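Local coordinates for 4-phosphoerythronate dehydrogenase (Lactobacillus jensenii, PDB 4PRK), which probably catalyses the NAD-dependent interconversion of pyruvate and D-lactate, as a D-lactate dehydrogenase of the D-isomer-specific 2-hydroxyacid dehydrogenase family, at residues I73-V78 with L93-V98; A247-E252 with A285-V290. All coordinates share one frame; numbering follows the deposited sequence.

Interaction 1 (I73-V78 with L93-V98)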
ATOM      1  N   ILE A  73     -28.069  15.663 -24.910  1.00 61.56           N
ATOM      2  CA  ILE A  73     -28.473  15.873 -23.500  1.00 63.38           C
ATOM      3  C   ILE A  73     -27.389  15.307 -22.533  1.00 60.40           C
ATOM      4  O   ILE A  73     -27.168  14.063 -22.429  1.00 55.17           O
ATOM      5  CB  ILE A  73     -29.856  15.253 -23.199  1.00 63.18           C
ATOM      6  CG1 ILE A  73     -30.941  15.923 -24.046  1.00 67.49           C
ATOM      7  CG2 ILE A  73     -30.231  15.407 -21.727  1.00 66.58           C
ATOM      8  CD1 ILE A  73     -32.223  15.108 -24.105  1.00 67.43           C
ATOM      9  N   GLY A  74     -26.718  16.231 -21.842  1.00 52.14           N
ATOM     10  CA  GLY A  74     -25.657  15.882 -20.890  1.00 48.36           C
ATOM     11  C   GLY A  74     -26.238  15.682 -19.496  1.00 50.03           C
ATOM     12  O   GLY A  74     -26.396  16.637 -18.721  1.00 50.01           O
ATOM     13  N   LEU A  75     -26.619  14.450 -19.205  1.00 44.91           N
ATOM     14  CA  LEU A  75     -26.891  14.023 -17.841  1.00 51.51           C
ATOM     15  C   LEU A  75     -25.658  14.254 -17.008  1.00 49.31           C
ATOM     16  O   LEU A  75     -24.561  13.826 -17.414  1.00 44.66           O
ATOM     17  CB  LEU A  75     -27.170  12.516 -17.779  1.00 53.91           C
ATOM     18  CG  LEU A  75     -28.581  12.040 -18.005  1.00 58.72           C
ATOM     19  CD1 LEU A  75     -29.541  13.098 -18.514  1.00 58.09           C
ATOM     20  CD2 LEU A  75     -28.502  10.868 -18.961  1.00 69.39           C
ATOM     21  N   ARG A  76     -25.827  14.908 -15.856  1.00 45.69           N
ATOM     22  CA  ARG A  76     -24.692  15.095 -14.908  1.00 48.88           C
ATOM     23  C   ARG A  76     -24.608  13.919 -13.944  1.00 49.83           C
ATOM     24  O   ARG A  76     -23.621  13.773 -13.185  1.00 49.61           O
ATOM     25  CB  ARG A  76     -24.827  16.401 -14.112  1.00 42.24           C
ATOM     26  CG  ARG A  76     -24.794  17.660 -14.989  1.00 43.91           C
ATOM     27  CD  ARG A  76     -24.435  18.889 -14.164  1.00 43.76           C
ATOM     28  NE  ARG A  76     -25.308  19.179 -13.004  1.00 41.87           N
ATOM     29  CZ  ARG A  76     -26.538  19.686 -13.082  1.00 44.01           C
ATOM     30  NH1 ARG A  76     -27.227  19.960 -11.976  1.00 43.05           N
ATOM     31  NH2 ARG A  76     -27.098  19.922 -14.278  1.00 52.44           N
ATOM     32  N   ILE A  77     -25.666  13.107 -13.984  1.00 50.20           N
ATOM     33  CA  ILE A  77     -25.821  11.946 -13.135  1.00 52.85           C
ATOM     34  C   ILE A  77     -25.664  10.656 -13.932  1.00 53.65           C
ATOM     35  O   ILE A  77     -25.434  10.661 -15.158  1.00 48.43           O
ATOM     36  CB  ILE A  77     -27.170  11.965 -12.427  1.00 46.19           C
ATOM     37  CG1 ILE A  77     -28.305  11.845 -13.425  1.00 45.66           C
ATOM     38  CG2 ILE A  77     -27.287  13.246 -11.626  1.00 48.83           C
ATOM     39  CD1 ILE A  77     -29.656  11.940 -12.748  1.00 48.62           C
ATOM     40  N   VAL A  78     -25.763   9.566 -13.186  1.00 49.01           N
ATOM     41  CA  VAL A  78     -25.658   8.237 -13.729  1.00 54.08           C
ATOM     42  C   VAL A  78     -26.981   7.705 -14.270  1.00 54.97           C
ATOM     43  O   VAL A  78     -26.991   7.121 -15.347  1.00 55.61           O
ATOM     44  CB  VAL A  78     -25.078   7.266 -12.690  1.00 53.67           C
ATOM     45  CG1 VAL A  78     -26.031   7.073 -11.518  1.00 52.71           C
ATOM     46  CG2 VAL A  78     -24.727   5.940 -13.345  1.00 57.60           C
ATOM     47  N   LEU A  93     -30.996  13.516 -30.881  1.00 65.42           N
ATOM     48  CA  LEU A  93     -30.352  13.984 -29.650  1.00 67.44           C
ATOM     49  C   LEU A  93     -29.509  12.871 -28.997  1.00 66.29           C
ATOM     50  O   LEU A  93     -30.067  12.033 -28.286  1.00 68.62           O
ATOM     51  CB  LEU A  93     -31.409  14.476 -28.636  1.00 72.47           C
ATOM     52  CG  LEU A  93     -32.124  15.826 -28.860  1.00 75.34           C
ATOM     53  CD1 LEU A  93     -33.438  15.898 -28.083  1.00 77.04           C
ATOM     54  CD2 LEU A  93     -31.225  17.006 -28.492  1.00 75.74           C
ATOM     55  N   THR A  94     -28.187  12.865 -29.220  1.00 60.21           N
ATOM     56  CA  THR A  94     -27.294  11.970 -28.454  1.00 63.81           C
ATOM     57  C   THR A  94     -27.608  12.196 -26.951  1.00 67.41           C
ATOM     58  O   THR A  94     -27.999  13.294 -26.564  1.00 75.30           O
ATOM     59  CB  THR A  94     -25.759  12.177 -28.742  1.00 60.27           C
ATOM     60  OG1 THR A  94     -25.447  11.963 -30.134  1.00 54.27           O
ATOM     61  CG2 THR A  94     -24.888  11.220 -27.896  1.00 54.14           C
ATOM     62  N   VAL A  95     -27.510  11.139 -26.137  1.00 67.91           N
ATOM     63  CA  VAL A  95     -27.634  11.222 -24.664  1.00 66.46           C
ATOM     64  C   VAL A  95     -26.323  10.743 -24.024  1.00 62.42           C
ATOM     65  O   VAL A  95     -25.839   9.647 -24.341  1.00 61.47           O
ATOM     66  CB  VAL A  95     -28.830  10.389 -24.142  1.00 66.61           C
ATOM     67  CG1 VAL A  95     -29.142  10.684 -22.665  1.00 60.83           C
ATOM     68  CG2 VAL A  95     -30.060  10.665 -25.008  1.00 70.48           C
ATOM     69  N   THR A  96     -25.726  11.581 -23.175  1.00 55.66           N
ATOM     70  CA  THR A  96     -24.543  11.176 -22.423  1.00 54.06           C
ATOM     71  C   THR A  96     -24.870  11.222 -20.944  1.00 58.49           C
ATOM     72  O   THR A  96     -25.872  11.837 -20.512  1.00 55.81           O
ATOM     73  CB  THR A  96     -23.273  12.063 -22.665  1.00 55.75           C
ATOM     74  OG1 THR A  96     -23.503  13.420 -22.239  1.00 44.58           O
ATOM     75  CG2 THR A  96     -22.826  12.026 -24.130  1.00 55.39           C
ATOM     76  N   ASN A  97     -24.008  10.584 -20.157  1.00 50.85           N
ATOM     77  CA  ASN A  97     -24.184  10.590 -18.726  1.00 47.27           C
ATOM     78  C   ASN A  97     -22.841  10.519 -18.039  1.00 47.42           C
ATOM     79  O   ASN A  97     -21.798  10.376 -18.702  1.00 43.96           O
ATOM     80  CB  ASN A  97     -25.082   9.398 -18.321  1.00 45.20           C
ATOM     81  CG  ASN A  97     -24.361   8.065 -18.401  1.00 43.71           C
ATOM     82  OD1 ASN A  97     -23.330   7.914 -19.089  1.00 42.43           O
ATOM     83  ND2 ASN A  97     -24.893   7.078 -17.684  1.00 44.87           N
ATOM     84  N   VAL A  98     -22.885  10.560 -16.703  1.00 52.00           N
ATOM     85  CA  VAL A  98     -21.692  10.350 -15.868  1.00 48.95           C
ATOM     86  C   VAL A  98     -21.811   9.053 -15.030  1.00 51.07           C
ATOM     87  O   VAL A  98     -22.365   9.022 -13.919  1.00 52.82           O
ATOM     88  CB  VAL A  98     -21.360  11.603 -15.021  1.00 44.67           C
ATOM     89  CG1 VAL A  98     -20.039  11.405 -14.301  1.00 46.42           C
ATOM     90  CG2 VAL A  98     -21.259  12.824 -15.929  1.00 49.35           C
TER
HETATM   91  O   HOH W   1     -23.271  13.935 -19.638  1.00 38.30           O
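The side chain of N97 reaches back across the contact to grip the turn that follows strand 72-75. Its CB lies 3.4 Å from I77 O and also rests against CD2 of L75. At chi1 74° CG sits between the backbone N and the carbonyl carbon, which places the amide beside V78 O. From there ND2 donates to V78 O at 3.1 Å, on a lone pair in the carbonyl plane and close to the plane of the amide itself. With an alanine here, V78 O would probably lose this donor, leaving V98 N to I77 O (3.0 Å) as the one hydrogen bond between the turn and residues 97-98. Before the turn in sequence comes the regular part of the contact: strands 73-75 and 94-96, parallel within 14°, are neighbours in the five-stranded parallel sheet, joined through helix 85-90 as a beta-alpha-beta unit. I73 N donates to T94 O, T96 N to I73 O, and L75 N to T96 O. The side chain of L75 starts beside this last acceptor, its CB 3.1 Å from T96 O, and its CD2 meets V95 CG1 at 3.8 Å. At the other end of the strands I73 CD1 meets L93 CD1, beside Y62 of helix 60-67. On the face bearing T96, OG1 lies 3.5 Å from the bare CA of G74, and a water links it to L75 O, to which the water donates at 2.6 Å. R76 turns away, its guanidinium in a salt bridge with E12.

Interaction 2 (A247-E252 with A285-V290)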
ATOM      1  N   ALA A 247     -32.167  -9.564  12.182  1.00 32.51           N
ATOM      2  CA  ALA A 247     -30.831 -10.104  12.355  1.00 33.42           C
ATOM      3  C   ALA A 247     -30.046  -9.316  13.414  1.00 31.49           C
ATOM      4  O   ALA A 247     -29.390  -9.910  14.253  1.00 36.37           O
ATOM      5  CB  ALA A 247     -30.087 -10.072  11.019  1.00 33.44           C
ATOM      6  N   LEU A 248     -30.133  -7.985  13.373  1.00 31.30           N
ATOM      7  CA  LEU A 248     -29.429  -7.145  14.335  1.00 33.27           C
ATOM      8  C   LEU A 248     -30.030  -7.334  15.699  1.00 33.95           C
ATOM      9  O   LEU A 248     -29.296  -7.499  16.688  1.00 33.52           O
ATOM     10  CB  LEU A 248     -29.517  -5.652  13.956  1.00 33.26           C
ATOM     11  CG  LEU A 248     -28.604  -5.223  12.804  1.00 30.68           C
ATOM     12  CD1 LEU A 248     -29.184  -4.056  12.034  1.00 29.06           C
ATOM     13  CD2 LEU A 248     -27.209  -4.901  13.316  1.00 27.98           C
ATOM     14  N   GLU A 249     -31.360  -7.316  15.747  1.00 33.95           N
ATOM     15  CA  GLU A 249     -32.074  -7.519  17.025  1.00 41.83           C
ATOM     16  C   GLU A 249     -31.718  -8.857  17.647  1.00 39.39           C
ATOM     17  O   GLU A 249     -31.538  -8.943  18.837  1.00 41.01           O
ATOM     18  CB  GLU A 249     -33.587  -7.399  16.869  1.00 45.38           C
ATOM     19  CG  GLU A 249     -34.056  -5.955  16.734  1.00 49.41           C
ATOM     20  CD  GLU A 249     -35.545  -5.858  16.466  1.00 57.63           C
ATOM     21  OE1 GLU A 249     -36.183  -6.894  16.138  1.00 56.08           O
ATOM     22  OE2 GLU A 249     -36.075  -4.734  16.568  1.00 61.90           O
ATOM     23  N   LYS A 250     -31.541  -9.882  16.825  1.00 39.55           N
ATOM     24  CA  LYS A 250     -31.173 -11.187  17.355  1.00 40.90           C
ATOM     25  C   LYS A 250     -29.669 -11.365  17.504  1.00 40.21           C
ATOM     26  O   LYS A 250     -29.240 -12.372  18.015  1.00 33.25           O
ATOM     27  CB  LYS A 250     -31.765 -12.277  16.493  1.00 43.99           C
ATOM     28  CG  LYS A 250     -33.291 -12.216  16.459  1.00 44.78           C
ATOM     29  CD  LYS A 250     -33.892 -13.456  15.834  1.00 50.53           C
ATOM     30  CE  LYS A 250     -33.262 -13.776  14.490  1.00 51.88           C
ATOM     31  NZ  LYS A 250     -34.232 -14.439  13.579  1.00 55.98           N
ATOM     32  N   HIS A 251     -28.876 -10.369  17.103  1.00 41.21           N
ATOM     33  CA  HIS A 251     -27.411 -10.433  17.232  1.00 42.66           C
ATOM     34  C   HIS A 251     -26.898 -11.570  16.355  1.00 35.91           C
ATOM     35  O   HIS A 251     -25.973 -12.295  16.691  1.00 39.17           O
ATOM     36  CB  HIS A 251     -26.985 -10.528  18.727  1.00 48.68           C
ATOM     37  CG  HIS A 251     -27.622  -9.476  19.618  1.00 54.97           C
ATOM     38  ND1 HIS A 251     -27.006  -8.284  19.941  1.00 62.04           N
ATOM     39  CD2 HIS A 251     -28.817  -9.449  20.261  1.00 66.55           C
ATOM     40  CE1 HIS A 251     -27.786  -7.566  20.736  1.00 57.10           C
ATOM     41  NE2 HIS A 251     -28.895  -8.249  20.944  1.00 66.58           N
ATOM     42  N   GLU A 252     -27.546 -11.738  15.211  1.00 34.73           N
ATOM     43  CA  GLU A 252     -27.083 -12.696  14.213  1.00 36.09           C
ATOM     44  C   GLU A 252     -26.086 -12.020  13.289  1.00 38.10           C
ATOM     45  O   GLU A 252     -25.436 -12.699  12.502  1.00 38.19           O
ATOM     46  CB  GLU A 252     -28.259 -13.224  13.396  1.00 38.78           C
ATOM     47  CG  GLU A 252     -29.102 -14.222  14.149  1.00 37.67           C
ATOM     48  CD  GLU A 252     -28.392 -15.509  14.431  1.00 34.34           C
ATOM     49  OE1 GLU A 252     -27.411 -15.930  13.716  1.00 40.01           O
ATOM     50  OE2 GLU A 252     -28.851 -16.110  15.416  1.00 38.44           O
ATOM     51  N   ALA A 285     -31.902   3.800  13.221  1.00 33.86           N
ATOM     52  CA  ALA A 285     -31.296   5.010  13.718  1.00 33.32           C
ATOM     53  C   ALA A 285     -31.135   4.954  15.210  1.00 33.62           C
ATOM     54  O   ALA A 285     -30.257   5.622  15.758  1.00 34.55           O
ATOM     55  CB  ALA A 285     -32.153   6.200  13.342  1.00 35.15           C
ATOM     56  N   ALA A 286     -31.941   4.138  15.869  1.00 33.53           N
ATOM     57  CA  ALA A 286     -31.871   3.991  17.346  1.00 32.41           C
ATOM     58  C   ALA A 286     -30.822   2.996  17.793  1.00 32.19           C
ATOM     59  O   ALA A 286     -30.521   2.931  18.965  1.00 30.85           O
ATOM     60  CB  ALA A 286     -33.244   3.569  17.890  1.00 32.60           C
ATOM     61  N   MET A 287     -30.286   2.196  16.867  1.00 30.38           N
ATOM     62  CA  MET A 287     -29.323   1.156  17.212  1.00 28.86           C
ATOM     63  C   MET A 287     -27.889   1.734  17.241  1.00 29.28           C
ATOM     64  O   MET A 287     -27.425   2.308  16.263  1.00 29.49           O
ATOM     65  CB  MET A 287     -29.431  -0.005  16.219  1.00 32.46           C
ATOM     66  CG  MET A 287     -30.714  -0.857  16.323  1.00 29.81           C
ATOM     67  SD  MET A 287     -30.783  -2.082  14.976  1.00 34.36           S
ATOM     68  CE  MET A 287     -32.394  -2.838  15.245  1.00 34.33           C
ATOM     69  N   PRO A 288     -27.167   1.571  18.362  1.00 27.91           N
ATOM     70  CA  PRO A 288     -25.835   2.170  18.404  1.00 28.02           C
ATOM     71  C   PRO A 288     -24.794   1.413  17.648  1.00 28.92           C
ATOM     72  O   PRO A 288     -23.712   1.972  17.521  1.00 31.91           O
ATOM     73  CB  PRO A 288     -25.486   2.211  19.885  1.00 29.84           C
ATOM     74  CG  PRO A 288     -26.300   1.129  20.516  1.00 30.18           C
ATOM     75  CD  PRO A 288     -27.521   0.906  19.627  1.00 27.14           C
ATOM     76  N   ASN A 289     -25.140   0.243  17.082  1.00 26.44           N
ATOM     77  CA  ASN A 289     -24.255  -0.535  16.207  1.00 26.80           C
ATOM     78  C   ASN A 289     -24.655  -0.435  14.747  1.00 26.32           C
ATOM     79  O   ASN A 289     -24.267  -1.277  13.937  1.00 27.97           O
ATOM     80  CB  ASN A 289     -24.202  -2.017  16.622  1.00 28.01           C
ATOM     81  CG  ASN A 289     -25.561  -2.716  16.537  1.00 28.67           C
ATOM     82  OD1 ASN A 289     -26.572  -2.087  16.635  1.00 25.10           O
ATOM     83  ND2 ASN A 289     -25.562  -4.027  16.390  1.00 29.44           N
ATOM     84  N   VAL A 290     -25.446   0.581  14.413  1.00 27.40           N
ATOM     85  CA  VAL A 290     -25.810   0.871  13.034  1.00 27.52           C
ATOM     86  C   VAL A 290     -25.401   2.303  12.636  1.00 28.21           C
ATOM     87  O   VAL A 290     -25.470   3.204  13.438  1.00 28.41           O
ATOM     88  CB  VAL A 290     -27.321   0.784  12.876  1.00 28.16           C
ATOM     89  CG1 VAL A 290     -27.748   1.352  11.536  1.00 28.87           C
ATOM     90  CG2 VAL A 290     -27.778  -0.669  13.081  1.00 27.95           C
TER
HETATM   91  O   HOH W   2     -26.509  -7.123  16.581  1.00 36.82           O
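L248 and M287 each place CG anti to the carbonyl carbon (chi1 -76° and -70°), and M287 then runs on fully extended, so that its sulfur arrives against the leucine. SD lies 3.9 Å from L248 CD1 and equally close to its CB, the two chains crossing at a slant. One atom further, the methyl CE touches E249 CG at 3.8 Å, making use of the aliphatic part of an otherwise exposed glutamate. L248 CD1 also meets V290 CG2, while CD2 slides past the amide of N289, 3.6 Å from ND2. These contacts set the C-terminal turn of helix 241-250, in the Rossmann-type NAD-binding domain, against the type I turn M287-V290 that leads into strand 290-292, outermost in this chain's sheet. The helix finishes in a Schellman motif at H251, with E252 N bonded to A247 O at 2.8 Å. L248 O accepts from H251 N and from a water, and stands over the centre of the H251 ring. The same water accepts only a weak bond from N289 ND2, whose stronger partner is the backbone oxygen of A254. Nearby, A285 O accepts a hydrogen bond from K125 of the second subunit.

How the interactions relate
Interactions 1 and 2 lie on opposite sides of the chain's centre, about 40 Å apart between their own centres, and share no secondary-structure element. Interaction 1 is largely buried and joins two adjacent strands of one parallel sheet, so main-chain hydrogen bonds carry it and an asparagine side chain adds a bond to the turn beyond. Interaction 2 is only partly buried, covers about two-fifths as much surface, and fits a helix end to a loop beside the outermost strand, within this chain, of the other parallel sheet. There no direct hydrogen bond crosses; apolar side chains do the work. A water joins backbone oxygen and side chain in both, weakly at the asparagine in interaction 2.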